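Local coordinates for DUF3829 family protein (Bacteroides vulgatus, PDB 4YJW) that is of unknown function but folds into an elongated all-alpha bundle and is probably exported as a lipoprotein, at residues A15-K20 with G74-E79; K30-E35 with R94-F99; L42-Q47 with S53-S58; K104-Y109 with D124-E129. One frame throughout, in Å; residues are numbered along the deposited sequence. Where two conformers were deposited one is given.

Contact 1: A15-K20 with G74-E79; sequences ANEVMK and GNYFSE
The aromatic ring of Y76 is held between the two segments: E17 lies over one face, and the backbone of its own turn lies over the other. E17 CB stands 3.7 Å from the centroid of the Y76 ring and 13° off its normal, a CH-pi contact made by the root of an acidic side chain rather than by its charge. The opposite face is approached near the rim by the carbonyl carbon of G74. V18 fills the angle between two neighbouring rings, with CG2 lying 3.8 Å from Y76 CD1 and 4.3 Å from F77 CE1, obliquely to both. This methyl is set beside the backbone N of V18, CG1 being the branch anti to that N (chi1 170°). The F77 ring in turn carries Y76 CD1 on one face, toward its rim.

The split of labour in E17 illustrates how a helix residue can be used twice. Its chain bends beyond CB, and E17 OE2 forms a salt bridge with K20 NZ at 2.8 Å, about one turn further along. Y76 is presented by a type I turn from G74 to F77, in which the bond from F77 N to G74 O is weak; S78 then caps helix 79-111 through D81 N. The turn thus leans on helix 10-32, where Y76 also touches N14 and Y21 and F77 meets Y21 edge-to-face, while V18 also touches I151 of helix 121-159.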
loop_
_atom_site.group_PDB
_atom_site.type_symbol
_atom_site.label_atom_id
_atom_site.label_comp_id
_atom_site.label_asym_id
_atom_site.label_seq_id
_atom_site.Cartn_x
_atom_site.Cartn_y
_atom_site.Cartn_z
ATOM N N ALA A 15 0.313 12.389 22.785
ATOM C CA ALA A 15 -0.276 13.199 21.722
ATOM C C ALA A 15 0.788 13.618 20.711
ATOM O O ALA A 15 0.511 13.615 19.513
ATOM C CB ALA A 15 -0.970 14.420 22.303
ATOM N N ASN A 16 2.020 13.938 21.178
ATOM C CA ASN A 16 3.103 14.300 20.265
ATOM C C ASN A 16 3.487 13.115 19.398
ATOM O O ASN A 16 3.822 13.304 18.226
ATOM C CB ASN A 16 4.322 14.815 21.024
ATOM C CG ASN A 16 4.166 16.233 21.502
ATOM O OD1 ASN A 16 3.613 17.099 20.798
ATOM N ND2 ASN A 16 4.677 16.507 22.702
ATOM N N GLU A 17 3.429 11.895 19.962
ATOM C CA GLU A 17 3.748 10.675 19.212
ATOM C C GLU A 17 2.645 10.399 18.203
ATOM O O GLU A 17 2.938 9.967 17.094
ATOM C CB GLU A 17 3.973 9.452 20.131
ATOM C CG GLU A 17 5.198 9.577 21.039
ATOM C CD GLU A 17 6.504 9.851 20.311
ATOM O OE1 GLU A 17 6.845 9.087 19.377
ATOM O OE2 GLU A 17 7.149 10.875 20.631
ATOM N N VAL A 18 1.372 10.650 18.567
ATOM C CA VAL A 18 0.270 10.476 17.605
ATOM C C VAL A 18 0.514 11.395 16.391
ATOM O O VAL A 18 0.389 10.939 15.254
ATOM C CB VAL A 18 -1.116 10.744 18.264
ATOM C CG1 VAL A 18 -2.234 10.792 17.215
ATOM C CG2 VAL A 18 -1.423 9.684 19.322
HETATM N N MSE A 19 0.912 12.663 16.629
HETATM C CA MSE A 19 1.181 13.610 15.528
HETATM C C MSE A 19 2.329 13.112 14.626
HETATM O O MSE A 19 2.250 13.238 13.402
HETATM C CB MSE A 19 1.502 15.024 16.071
HETATM C CG MSE A 19 0.340 15.679 16.826
HETATM SE SE MSE A 19 -1.386 15.553 15.906
HETATM C CE MSE A 19 -0.959 16.451 14.240
ATOM N N LYS A 20 3.373 12.524 15.227
ATOM C CA LYS A 20 4.522 11.985 14.473
ATOM C C LYS A 20 4.044 10.832 13.600
ATOM O O LYS A 20 4.377 10.780 12.412
ATOM C CB LYS A 20 5.660 11.541 15.397
ATOM C CG LYS A 20 6.297 12.688 16.205
ATOM C CD LYS A 20 7.397 12.148 17.153
ATOM C CE LYS A 20 7.876 13.233 18.091
ATOM N NZ LYS A 20 8.777 12.688 19.155
ATOM N N GLY A 74 2.636 2.345 18.651
ATOM C CA GLY A 74 2.898 2.281 20.082
ATOM C C GLY A 74 1.664 2.098 20.939
ATOM O O GLY A 74 0.534 2.118 20.435
ATOM N N ASN A 75 1.894 1.933 22.256
ATOM C CA ASN A 75 0.830 1.714 23.240
ATOM C C ASN A 75 0.090 3.026 23.582
ATOM O O ASN A 75 -0.813 3.013 24.422
ATOM C CB ASN A 75 1.368 1.016 24.507
ATOM C CG ASN A 75 2.578 1.645 25.164
ATOM O OD1 ASN A 75 2.870 2.836 25.012
ATOM N ND2 ASN A 75 3.292 0.856 25.951
ATOM N N TYR A 76 0.430 4.148 22.899
ATOM C CA TYR A 76 -0.262 5.436 23.067
ATOM C C TYR A 76 -1.640 5.303 22.388
ATOM O O TYR A 76 -2.607 5.920 22.831
ATOM C CB TYR A 76 0.540 6.653 22.539
ATOM C CG TYR A 76 1.342 6.425 21.282
ATOM C CD1 TYR A 76 0.787 6.651 20.026
ATOM C CD2 TYR A 76 2.678 6.049 21.344
ATOM C CE1 TYR A 76 1.529 6.460 18.865
ATOM C CE2 TYR A 76 3.418 5.817 20.189
ATOM C CZ TYR A 76 2.841 6.027 18.950
ATOM O OH TYR A 76 3.566 5.781 17.804
ATOM N N PHE A 77 -1.743 4.430 21.360
ATOM C CA PHE A 77 -3.019 4.088 20.742
ATOM C C PHE A 77 -3.682 3.041 21.598
ATOM O O PHE A 77 -2.981 2.219 22.198
ATOM C CB PHE A 77 -2.826 3.524 19.321
ATOM C CG PHE A 77 -2.328 4.481 18.267
ATOM C CD1 PHE A 77 -3.133 5.520 17.807
ATOM C CD2 PHE A 77 -1.070 4.324 17.704
ATOM C CE1 PHE A 77 -2.680 6.387 16.804
ATOM C CE2 PHE A 77 -0.625 5.185 16.694
ATOM C CZ PHE A 77 -1.427 6.217 16.263
ATOM N N SER A 78 -5.020 2.999 21.603
ATOM C CA SER A 78 -5.760 1.946 22.288
ATOM C C SER A 78 -5.366 0.610 21.671
ATOM O O SER A 78 -4.947 0.591 20.507
ATOM C CB SER A 78 -7.260 2.176 22.145
ATOM O OG SER A 78 -7.685 1.883 20.822
ATOM N N GLU A 79 -5.504 -0.494 22.417
ATOM C CA GLU A 79 -5.161 -1.821 21.905
ATOM C C GLU A 79 -5.929 -2.112 20.608
ATOM O O GLU A 79 -5.340 -2.653 19.670
ATOM C CB GLU A 79 -5.407 -2.913 22.974
ATOM C CG GLU A 79 -5.052 -4.339 22.556
ATOM C CD GLU A 79 -3.675 -4.628 21.976
ATOM O OE1 GLU A 79 -2.746 -3.809 22.161
ATOM O OE2 GLU A 79 -3.522 -5.703 21.354
#

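Contact 2: K30-E35 with R94-F99; sequences KDLVNE and RSISAF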
loop_
_atom_site.group_PDB
_atom_site.type_symbol
_atom_site.label_atom_id
_atom_site.label_comp_id
_atom_site.label_asym_id
_atom_site.label_seq_id
_atom_site.Cartn_x
_atom_site.Cartn_y
_atom_site.Cartn_z
ATOM N N LYS A 30 1.237 8.503 0.658
ATOM C CA LYS A 30 1.268 9.249 -0.595
ATOM C C LYS A 30 2.248 8.576 -1.590
ATOM O O LYS A 30 1.919 8.415 -2.767
ATOM C CB LYS A 30 1.685 10.704 -0.343
ATOM C CG LYS A 30 1.619 11.563 -1.608
ATOM C CD LYS A 30 2.524 12.777 -1.493
ATOM C CE LYS A 30 2.686 13.484 -2.823
ATOM N NZ LYS A 30 1.529 14.366 -3.131
ATOM N N ASP A 31 3.434 8.182 -1.115
ATOM C CA ASP A 31 4.426 7.578 -2.017
ATOM C C ASP A 31 4.238 6.082 -2.244
ATOM O O ASP A 31 4.638 5.588 -3.305
ATOM C CB ASP A 31 5.845 7.842 -1.504
ATOM C CG ASP A 31 6.230 9.313 -1.435
ATOM O OD1 ASP A 31 5.885 10.067 -2.381
ATOM O OD2 ASP A 31 6.898 9.704 -0.455
ATOM N N LEU A 32 3.653 5.356 -1.276
ATOM C CA LEU A 32 3.471 3.915 -1.407
ATOM C C LEU A 32 2.310 3.557 -2.342
ATOM O O LEU A 32 2.448 2.629 -3.135
ATOM C CB LEU A 32 3.239 3.308 -0.019
ATOM C CG LEU A 32 3.332 1.811 0.105
ATOM C CD1 LEU A 32 4.771 1.355 0.158
ATOM C CD2 LEU A 32 2.575 1.340 1.328
ATOM N N VAL A 33 1.179 4.267 -2.226
ATOM C CA VAL A 33 -0.021 4.003 -3.017
ATOM C C VAL A 33 -0.179 5.133 -4.031
ATOM O O VAL A 33 -0.730 6.209 -3.746
ATOM C CB VAL A 33 -1.279 3.791 -2.126
ATOM C CG1 VAL A 33 -2.517 3.451 -2.968
ATOM C CG2 VAL A 33 -1.036 2.700 -1.084
ATOM N N ASN A 34 0.344 4.872 -5.209
ATOM C CA ASN A 34 0.332 5.798 -6.335
ATOM C C ASN A 34 -0.799 5.370 -7.246
ATOM O O ASN A 34 -0.619 4.486 -8.085
ATOM C CB ASN A 34 1.703 5.752 -7.036
ATOM C CG ASN A 34 1.838 6.734 -8.166
ATOM O OD1 ASN A 34 0.851 7.192 -8.753
ATOM N ND2 ASN A 34 3.077 7.002 -8.554
ATOM N N GLU A 35 -1.982 5.964 -7.051
ATOM C CA GLU A 35 -3.209 5.570 -7.750
ATOM C C GLU A 35 -3.053 5.606 -9.262
ATOM O O GLU A 35 -3.530 4.686 -9.930
ATOM C CB GLU A 35 -4.406 6.434 -7.310
ATOM C CG GLU A 35 -4.676 6.363 -5.806
ATOM C CD GLU A 35 -3.822 7.185 -4.839
ATOM O OE1 GLU A 35 -2.958 7.982 -5.285
ATOM O OE2 GLU A 35 -4.048 7.046 -3.614
ATOM N N ARG A 94 2.288 -6.064 2.148
ATOM C CA ARG A 94 2.267 -7.346 1.432
ATOM C C ARG A 94 1.588 -7.192 0.074
ATOM O O ARG A 94 2.074 -7.767 -0.910
ATOM C CB ARG A 94 1.558 -8.431 2.251
ATOM C CG ARG A 94 2.447 -9.090 3.301
ATOM C CD ARG A 94 1.615 -10.012 4.175
ATOM N NE ARG A 94 2.422 -10.807 5.100
ATOM C CZ ARG A 94 2.411 -12.135 5.154
ATOM N NH1 ARG A 94 1.647 -12.835 4.322
ATOM N NH2 ARG A 94 3.168 -12.774 6.034
ATOM N N SER A 95 0.476 -6.400 0.018
ATOM C CA SER A 95 -0.310 -6.149 -1.207
ATOM C C SER A 95 0.484 -5.340 -2.218
ATOM O O SER A 95 0.396 -5.624 -3.426
ATOM C CB SER A 95 -1.637 -5.458 -0.898
ATOM O OG SER A 95 -2.510 -6.350 -0.222
ATOM N N ILE A 96 1.281 -4.357 -1.738
ATOM C CA ILE A 96 2.142 -3.540 -2.610
ATOM C C ILE A 96 3.156 -4.446 -3.258
ATOM O O ILE A 96 3.343 -4.403 -4.478
ATOM C CB ILE A 96 2.825 -2.364 -1.839
ATOM C CG1 ILE A 96 1.831 -1.197 -1.587
ATOM C CG2 ILE A 96 4.071 -1.835 -2.604
ATOM C CD1 ILE A 96 1.296 -0.379 -2.974
ATOM N N SER A 97 3.781 -5.317 -2.452
ATOM C CA SER A 97 4.801 -6.237 -2.960
ATOM C C SER A 97 4.204 -7.153 -4.035
ATOM O O SER A 97 4.738 -7.229 -5.143
ATOM C CB SER A 97 5.368 -7.067 -1.813
ATOM O OG SER A 97 6.396 -7.914 -2.300
ATOM N N ALA A 98 3.046 -7.734 -3.742
ATOM C CA ALA A 98 2.370 -8.648 -4.665
ATOM C C ALA A 98 1.994 -7.933 -5.958
ATOM O O ALA A 98 2.175 -8.516 -7.029
ATOM C CB ALA A 98 1.126 -9.228 -4.011
ATOM N N PHE A 99 1.429 -6.708 -5.863
ATOM C CA PHE A 99 0.979 -5.961 -7.036
ATOM C C PHE A 99 2.123 -5.725 -8.025
ATOM O O PHE A 99 1.977 -6.016 -9.222
ATOM C CB PHE A 99 0.329 -4.623 -6.625
ATOM C CG PHE A 99 -0.305 -3.911 -7.802
ATOM C CD1 PHE A 99 -1.557 -4.299 -8.279
ATOM C CD2 PHE A 99 0.367 -2.871 -8.454
ATOM C CE1 PHE A 99 -2.150 -3.619 -9.363
ATOM C CE2 PHE A 99 -0.206 -2.222 -9.557
ATOM C CZ PHE A 99 -1.476 -2.583 -9.987
#
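I96 and L32 meet inside an all-alpha bundle, where the last turn of helix 10-32 rests against the middle of helix 79-111. I96 sets out toward the other segment from its backbone, and its CG1 lies 3.8 Å from L32 CG and 3.9 Å from L32 CD2. L32 reaches it because CG is anti to the backbone N (chi1 -167°), and the two branched chains cross obliquely. Two conformers of L32 were deposited, so these distances describe one of them. Beyond CG1, the end of I96 is directed at the backbone: CD1 comes within 3.2 Å of L32 O, a close approach on which little should be rested, and 4.3 Å from V33 CG2. An alanine in place of I96 would remove CG1, CG2 and CD1 and would probably open a gap beside L32 and V33.

The second shell shows how a buried hydrophobic contact is positioned from outside. L92 and F93, one turn back on helix 79-111, flank L32, and L137 of helix 121-159 touches I96. On the other segment V33 is the first residue to leave helical geometry, and helix 35-44 begins almost at once: E35 OE2 forms a salt bridge with K141 NZ, and N34 caps helix 35-44, its OD1 accepting a hydrogen bond from E37 N.

Contact 3: L42-Q47 with S53-S58; sequences LGYLDQ and SLPVVS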
loop_
_atom_site.group_PDB
_atom_site.type_symbol
_atom_site.label_atom_id
_atom_site.label_comp_id
_atom_site.label_asym_id
_atom_site.label_seq_id
_atom_site.Cartn_x
_atom_site.Cartn_y
_atom_site.Cartn_z
ATOM N N LEU A 42 -2.480 -1.610 -14.454
ATOM C CA LEU A 42 -3.655 -2.385 -14.900
ATOM C C LEU A 42 -3.831 -2.289 -16.422
ATOM O O LEU A 42 -4.085 -3.290 -17.061
ATOM C CB LEU A 42 -4.918 -1.915 -14.177
ATOM C CG LEU A 42 -4.968 -2.193 -12.664
ATOM C CD1 LEU A 42 -6.194 -1.558 -12.055
ATOM C CD2 LEU A 42 -5.005 -3.693 -12.369
ATOM N N GLY A 43 -3.613 -1.107 -16.993
ATOM C CA GLY A 43 -3.694 -0.946 -18.447
ATOM C C GLY A 43 -2.648 -1.790 -19.170
ATOM O O GLY A 43 -2.951 -2.395 -20.208
ATOM N N TYR A 44 -1.442 -1.941 -18.575
ATOM C CA TYR A 44 -0.359 -2.738 -19.164
ATOM C C TYR A 44 -0.696 -4.231 -19.137
ATOM O O TYR A 44 -0.114 -4.989 -19.903
ATOM C CB TYR A 44 0.993 -2.491 -18.461
ATOM C CG TYR A 44 1.473 -1.060 -18.543
ATOM C CD1 TYR A 44 1.228 -0.283 -19.677
ATOM C CD2 TYR A 44 2.217 -0.496 -17.514
ATOM C CE1 TYR A 44 1.650 1.048 -19.752
ATOM C CE2 TYR A 44 2.659 0.832 -17.584
ATOM C CZ TYR A 44 2.377 1.596 -18.707
ATOM O OH TYR A 44 2.792 2.918 -18.796
ATOM N N LEU A 45 -1.668 -4.635 -18.293
ATOM C CA LEU A 45 -2.109 -6.033 -18.210
ATOM C C LEU A 45 -3.184 -6.359 -19.261
ATOM O O LEU A 45 -3.580 -7.536 -19.406
ATOM C CB LEU A 45 -2.654 -6.314 -16.798
ATOM C CG LEU A 45 -1.659 -6.240 -15.655
ATOM C CD1 LEU A 45 -2.415 -6.116 -14.335
ATOM C CD2 LEU A 45 -0.787 -7.494 -15.591
ATOM N N ASP A 46 -3.650 -5.335 -20.013
ATOM C CA ASP A 46 -4.700 -5.547 -21.013
ATOM C C ASP A 46 -4.295 -6.546 -22.094
ATOM O O ASP A 46 -3.153 -6.582 -22.542
ATOM C CB ASP A 46 -5.118 -4.226 -21.680
ATOM C CG ASP A 46 -6.389 -4.399 -22.487
ATOM O OD1 ASP A 46 -7.454 -4.604 -21.873
ATOM O OD2 ASP A 46 -6.297 -4.455 -23.726
ATOM N N GLN A 47 -5.257 -7.366 -22.499
ATOM C CA GLN A 47 -5.105 -8.426 -23.493
ATOM C C GLN A 47 -4.623 -7.900 -24.859
ATOM O O GLN A 47 -3.996 -8.644 -25.606
ATOM C CB GLN A 47 -6.473 -9.130 -23.673
ATOM C CG GLN A 47 -6.946 -9.913 -22.422
ATOM C CD GLN A 47 -7.749 -9.134 -21.391
ATOM O OE1 GLN A 47 -7.662 -7.901 -21.266
ATOM N NE2 GLN A 47 -8.463 -9.857 -20.529
ATOM N N SER A 53 5.697 -3.951 -26.064
ATOM C CA SER A 53 5.468 -2.601 -25.528
ATOM C C SER A 53 5.398 -2.556 -23.990
ATOM O O SER A 53 5.350 -1.455 -23.439
ATOM C CB SER A 53 4.167 -2.031 -26.088
ATOM O OG SER A 53 4.312 -1.834 -27.486
ATOM N N LEU A 54 5.361 -3.718 -23.301
ATOM C CA LEU A 54 5.204 -3.753 -21.840
ATOM C C LEU A 54 6.404 -3.104 -21.138
ATOM O O LEU A 54 7.531 -3.580 -21.284
ATOM C CB LEU A 54 4.990 -5.193 -21.321
ATOM C CG LEU A 54 3.826 -5.971 -21.936
ATOM C CD1 LEU A 54 3.841 -7.438 -21.485
ATOM C CD2 LEU A 54 2.485 -5.321 -21.612
ATOM N N PRO A 55 6.220 -1.990 -20.403
ATOM C CA PRO A 55 7.390 -1.357 -19.790
ATOM C C PRO A 55 7.697 -1.897 -18.399
ATOM O O PRO A 55 6.836 -2.484 -17.754
ATOM C CB PRO A 55 6.986 0.116 -19.729
ATOM C CG PRO A 55 5.498 0.083 -19.513
ATOM C CD PRO A 55 4.980 -1.210 -20.150
ATOM N N VAL A 56 8.914 -1.651 -17.917
ATOM C CA VAL A 56 9.261 -2.011 -16.535
ATOM C C VAL A 56 8.572 -0.979 -15.630
ATOM O O VAL A 56 8.630 0.225 -15.908
ATOM C CB VAL A 56 10.801 -2.020 -16.311
ATOM C CG1 VAL A 56 11.154 -2.098 -14.817
ATOM C CG2 VAL A 56 11.451 -3.164 -17.077
ATOM N N VAL A 57 7.928 -1.440 -14.563
ATOM C CA VAL A 57 7.301 -0.533 -13.580
ATOM C C VAL A 57 7.810 -0.981 -12.221
ATOM O O VAL A 57 7.358 -1.999 -11.722
ATOM C CB VAL A 57 5.751 -0.477 -13.652
ATOM C CG1 VAL A 57 5.248 0.542 -12.632
ATOM C CG2 VAL A 57 5.298 -0.065 -15.072
ATOM N N SER A 58 8.750 -0.237 -11.652
ATOM C CA SER A 58 9.384 -0.598 -10.379
ATOM C C SER A 58 8.503 -0.299 -9.177
ATOM O O SER A 58 7.764 0.685 -9.178
ATOM C CB SER A 58 10.711 0.141 -10.226
ATOM O OG SER A 58 11.573 -0.121 -11.321
#
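Y44 and P55 pack near the C-terminal part of helix 35-44, where the loop that follows returns alongside that helix in this all-alpha bundle. The CH-pi contact comes first: P55 CG lies over one face of the Y44 ring, 3.7 Å from its centroid and 19° off the normal. P55 CG is nearest the rim, 3.5 Å from Y44 CE2, while P55 CD lies near Y44 CG and Y44 CD2.

Apolar contacts extend this. V57, which sets out from its backbone toward the helix segment, brings CG2 to 3.8 Å from Y44 CE2, oblique to the ring. V57 and P55 each cross Y44 at about a right angle, and V56, the residue before V57, points away from the helix segment.

Polar groups take other partners. L45 N and D46 N bond to L42 O and G43 O, three residues back. Two carbonyls of the loop are bonded by helix 79-111: R107 NE donates to L54 O, and P55 O is hydrogen-bonded with Y103 OH. At the carbonyl of Y44, L54 CD2 comes to 3.1 Å from Y44 O, an approach short enough to be read with caution.

Contact 4: K104-Y109 with D124-E129; sequences KTYRLY and DKIRKE
Y106 and R127 join two helices by a hydrogen bond laid beside a hydrophobic contact, and segments 104-109 and 124-129 run nearly antiparallel (153°), their axes 10.5 Å apart at closest approach. The tight part is apolar: I126 aims at the other helix and meets Y106 CB with two methyls, CD1 at 3.9 Å and CG2 at 4.0 Å. With CG anti to the backbone N (chi1 177°), the Y106 ring swings past I126 and carries its hydroxyl to R127. R127 NH2 donates to Y106 OH over 2.8 Å, with a bent N-H...O angle of 140°; the nitrogen lies near the ring plane at its edge, whereas the oxygen is tilted out of the guanidinium plane.

R127 shows how one extended arginine can serve several masters. NH1 forms a salt bridge with D124 OD1 at 3.0 Å, and NE donates to L45 O. With a leucine at R127, all three donors vanish, which would probably leave Y106 OH, D124 OD1 and L45 O without these partners.

The looser margin is at exposed T105, whose CG2 only grazes I126 CD1 at 4.2 Å; its OG1 bonds back to E101 O. L45 covers both Y106 and I126, and Y109 touches S114 and Y115, its OH hydrogen-bonded with D118 OD1 and A123 N, so that helices 79-111 and 121-159 are tied near the connection between them.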
loop_
_atom_site.group_PDB
_atom_site.type_symbol
_atom_site.label_atom_id
_atom_site.label_comp_id
_atom_site.label_asym_id
_atom_site.label_seq_id
_atom_site.Cartn_x
_atom_site.Cartn_y
_atom_site.Cartn_z
ATOM N N LYS A 104 5.771 -7.683 -12.685
ATOM C CA LYS A 104 7.114 -8.082 -13.175
ATOM C C LYS A 104 7.048 -9.513 -13.770
ATOM O O LYS A 104 7.480 -9.733 -14.891
ATOM C CB LYS A 104 8.144 -7.991 -12.033
ATOM C CG LYS A 104 9.507 -8.582 -12.422
ATOM C CD LYS A 104 10.545 -8.391 -11.295
ATOM C CE LYS A 104 11.774 -9.217 -11.576
ATOM N NZ LYS A 104 12.806 -9.012 -10.524
ATOM N N THR A 105 6.464 -10.463 -13.033
ATOM C CA THR A 105 6.283 -11.854 -13.486
ATOM C C THR A 105 5.540 -11.879 -14.812
ATOM O O THR A 105 5.975 -12.548 -15.748
ATOM C CB THR A 105 5.525 -12.652 -12.429
ATOM O OG1 THR A 105 6.311 -12.632 -11.254
ATOM C CG2 THR A 105 5.290 -14.105 -12.839
ATOM N N TYR A 106 4.398 -11.187 -14.859
ATOM C CA TYR A 106 3.553 -11.097 -16.045
ATOM C C TYR A 106 4.364 -10.614 -17.243
ATOM O O TYR A 106 4.310 -11.243 -18.287
ATOM C CB TYR A 106 2.370 -10.142 -15.777
ATOM C CG TYR A 106 1.484 -9.933 -16.988
ATOM C CD1 TYR A 106 0.394 -10.771 -17.236
ATOM C CD2 TYR A 106 1.693 -8.860 -17.853
ATOM C CE1 TYR A 106 -0.439 -10.567 -18.338
ATOM C CE2 TYR A 106 0.876 -8.657 -18.969
ATOM C CZ TYR A 106 -0.195 -9.507 -19.196
ATOM O OH TYR A 106 -0.997 -9.316 -20.304
ATOM N N ARG A 107 5.070 -9.476 -17.111
ATOM C CA ARG A 107 5.839 -8.924 -18.241
ATOM C C ARG A 107 6.890 -9.925 -18.780
ATOM O O ARG A 107 6.971 -10.122 -19.997
ATOM C CB ARG A 107 6.509 -7.613 -17.831
ATOM C CG ARG A 107 7.436 -7.040 -18.921
ATOM C CD ARG A 107 8.009 -5.695 -18.489
ATOM N NE ARG A 107 9.032 -5.241 -19.436
ATOM C CZ ARG A 107 10.308 -5.617 -19.392
ATOM N NH1 ARG A 107 10.730 -6.455 -18.449
ATOM N NH2 ARG A 107 11.169 -5.162 -20.290
ATOM N N LEU A 108 7.629 -10.593 -17.894
ATOM C CA LEU A 108 8.658 -11.563 -18.305
ATOM C C LEU A 108 8.043 -12.798 -18.981
ATOM O O LEU A 108 8.589 -13.289 -19.976
ATOM C CB LEU A 108 9.503 -11.974 -17.093
ATOM C CG LEU A 108 10.277 -10.809 -16.392
ATOM C CD1 LEU A 108 11.248 -11.356 -15.327
ATOM C CD2 LEU A 108 11.040 -9.919 -17.409
ATOM N N TYR A 109 6.891 -13.257 -18.470
ATOM C CA TYR A 109 6.146 -14.416 -18.979
ATOM C C TYR A 109 5.526 -14.091 -20.352
ATOM O O TYR A 109 5.447 -14.980 -21.205
ATOM C CB TYR A 109 5.112 -14.847 -17.909
ATOM C CG TYR A 109 3.827 -15.490 -18.393
ATOM C CD1 TYR A 109 2.711 -14.712 -18.702
ATOM C CD2 TYR A 109 3.656 -16.871 -18.339
ATOM C CE1 TYR A 109 1.498 -15.295 -19.061
ATOM C CE2 TYR A 109 2.454 -17.467 -18.725
ATOM C CZ TYR A 109 1.370 -16.671 -19.062
ATOM O OH TYR A 109 0.169 -17.232 -19.423
ATOM N N ASP A 124 -4.335 -14.713 -17.175
ATOM C CA ASP A 124 -5.671 -14.470 -16.617
ATOM C C ASP A 124 -5.661 -14.533 -15.091
ATOM O O ASP A 124 -6.344 -13.727 -14.455
ATOM C CB ASP A 124 -6.705 -15.435 -17.197
ATOM C CG ASP A 124 -7.162 -15.047 -18.597
ATOM O OD1 ASP A 124 -7.001 -13.842 -18.982
ATOM O OD2 ASP A 124 -7.735 -15.901 -19.277
ATOM N N LYS A 125 -4.869 -15.459 -14.495
ATOM C CA LYS A 125 -4.768 -15.539 -13.024
ATOM C C LYS A 125 -4.224 -14.215 -12.466
ATOM O O LYS A 125 -4.737 -13.685 -11.474
ATOM C CB LYS A 125 -3.847 -16.711 -12.639
ATOM C CG LYS A 125 -3.712 -16.938 -11.135
ATOM C CD LYS A 125 -2.928 -18.222 -10.854
ATOM C CE LYS A 125 -2.665 -18.440 -9.376
ATOM N NZ LYS A 125 -3.888 -18.864 -8.647
ATOM N N ILE A 126 -3.160 -13.696 -13.098
ATOM C CA ILE A 126 -2.519 -12.446 -12.687
ATOM C C ILE A 126 -3.480 -11.270 -12.894
ATOM O O ILE A 126 -3.621 -10.449 -11.987
ATOM C CB ILE A 126 -1.156 -12.218 -13.417
ATOM C CG1 ILE A 126 -0.103 -13.228 -12.892
ATOM C CG2 ILE A 126 -0.670 -10.751 -13.218
ATOM C CD1 ILE A 126 1.300 -13.259 -13.653
ATOM N N ARG A 127 -4.166 -11.202 -14.044
ATOM C CA ARG A 127 -5.118 -10.082 -14.281
ATOM C C ARG A 127 -6.187 -10.026 -13.185
ATOM O O ARG A 127 -6.514 -8.942 -12.688
ATOM C CB ARG A 127 -5.802 -10.219 -15.662
ATOM C CG ARG A 127 -4.840 -9.917 -16.815
ATOM C CD ARG A 127 -5.391 -10.458 -18.122
ATOM N NE ARG A 127 -4.402 -10.235 -19.174
ATOM C CZ ARG A 127 -4.207 -11.024 -20.217
ATOM N NH1 ARG A 127 -4.949 -12.121 -20.383
ATOM N NH2 ARG A 127 -3.291 -10.717 -21.121
ATOM N N LYS A 128 -6.768 -11.177 -12.826
ATOM C CA LYS A 128 -7.824 -11.191 -11.814
ATOM C C LYS A 128 -7.291 -10.731 -10.445
ATOM O O LYS A 128 -7.940 -9.946 -9.743
ATOM C CB LYS A 128 -8.446 -12.596 -11.705
ATOM C CG LYS A 128 -9.270 -13.013 -12.943
ATOM C CD LYS A 128 -9.968 -14.364 -12.690
ATOM C CE LYS A 128 -9.010 -15.525 -12.793
ATOM N NZ LYS A 128 -9.724 -16.830 -12.715
ATOM N N GLU A 129 -6.106 -11.212 -10.076
ATOM C CA GLU A 129 -5.490 -10.910 -8.781
ATOM C C GLU A 129 -5.060 -9.456 -8.713
ATOM O O GLU A 129 -5.277 -8.812 -7.685
ATOM C CB GLU A 129 -4.307 -11.838 -8.531
ATOM C CG GLU A 129 -3.694 -11.723 -7.135
ATOM C CD GLU A 129 -4.523 -12.106 -5.918
ATOM O OE1 GLU A 129 -5.445 -12.947 -6.043
ATOM O OE2 GLU A 129 -4.213 -11.587 -4.820
#

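The four contacts grade from a buried centre to the two ends of an elongated bundle. Contact 2, whose centre lies about 4 Å from that of the chain, is wholly apolar between buried residues; the centres of the other three lie 19 to 21 Å out, and these contacts are only partly buried. Contacts 1 and 3 share a chemistry, a loop and a helix joined through a CH-pi contact on a tyrosine, yet their centres are about 40 Å apart on opposite sides of the chain's centre. Contact 4 alone bonds its two segments through polar side chains, and it adjoins contact 3. Helix 10-32 serves contacts 1 and 2, and helix 79-111 serves contacts 2 and 4.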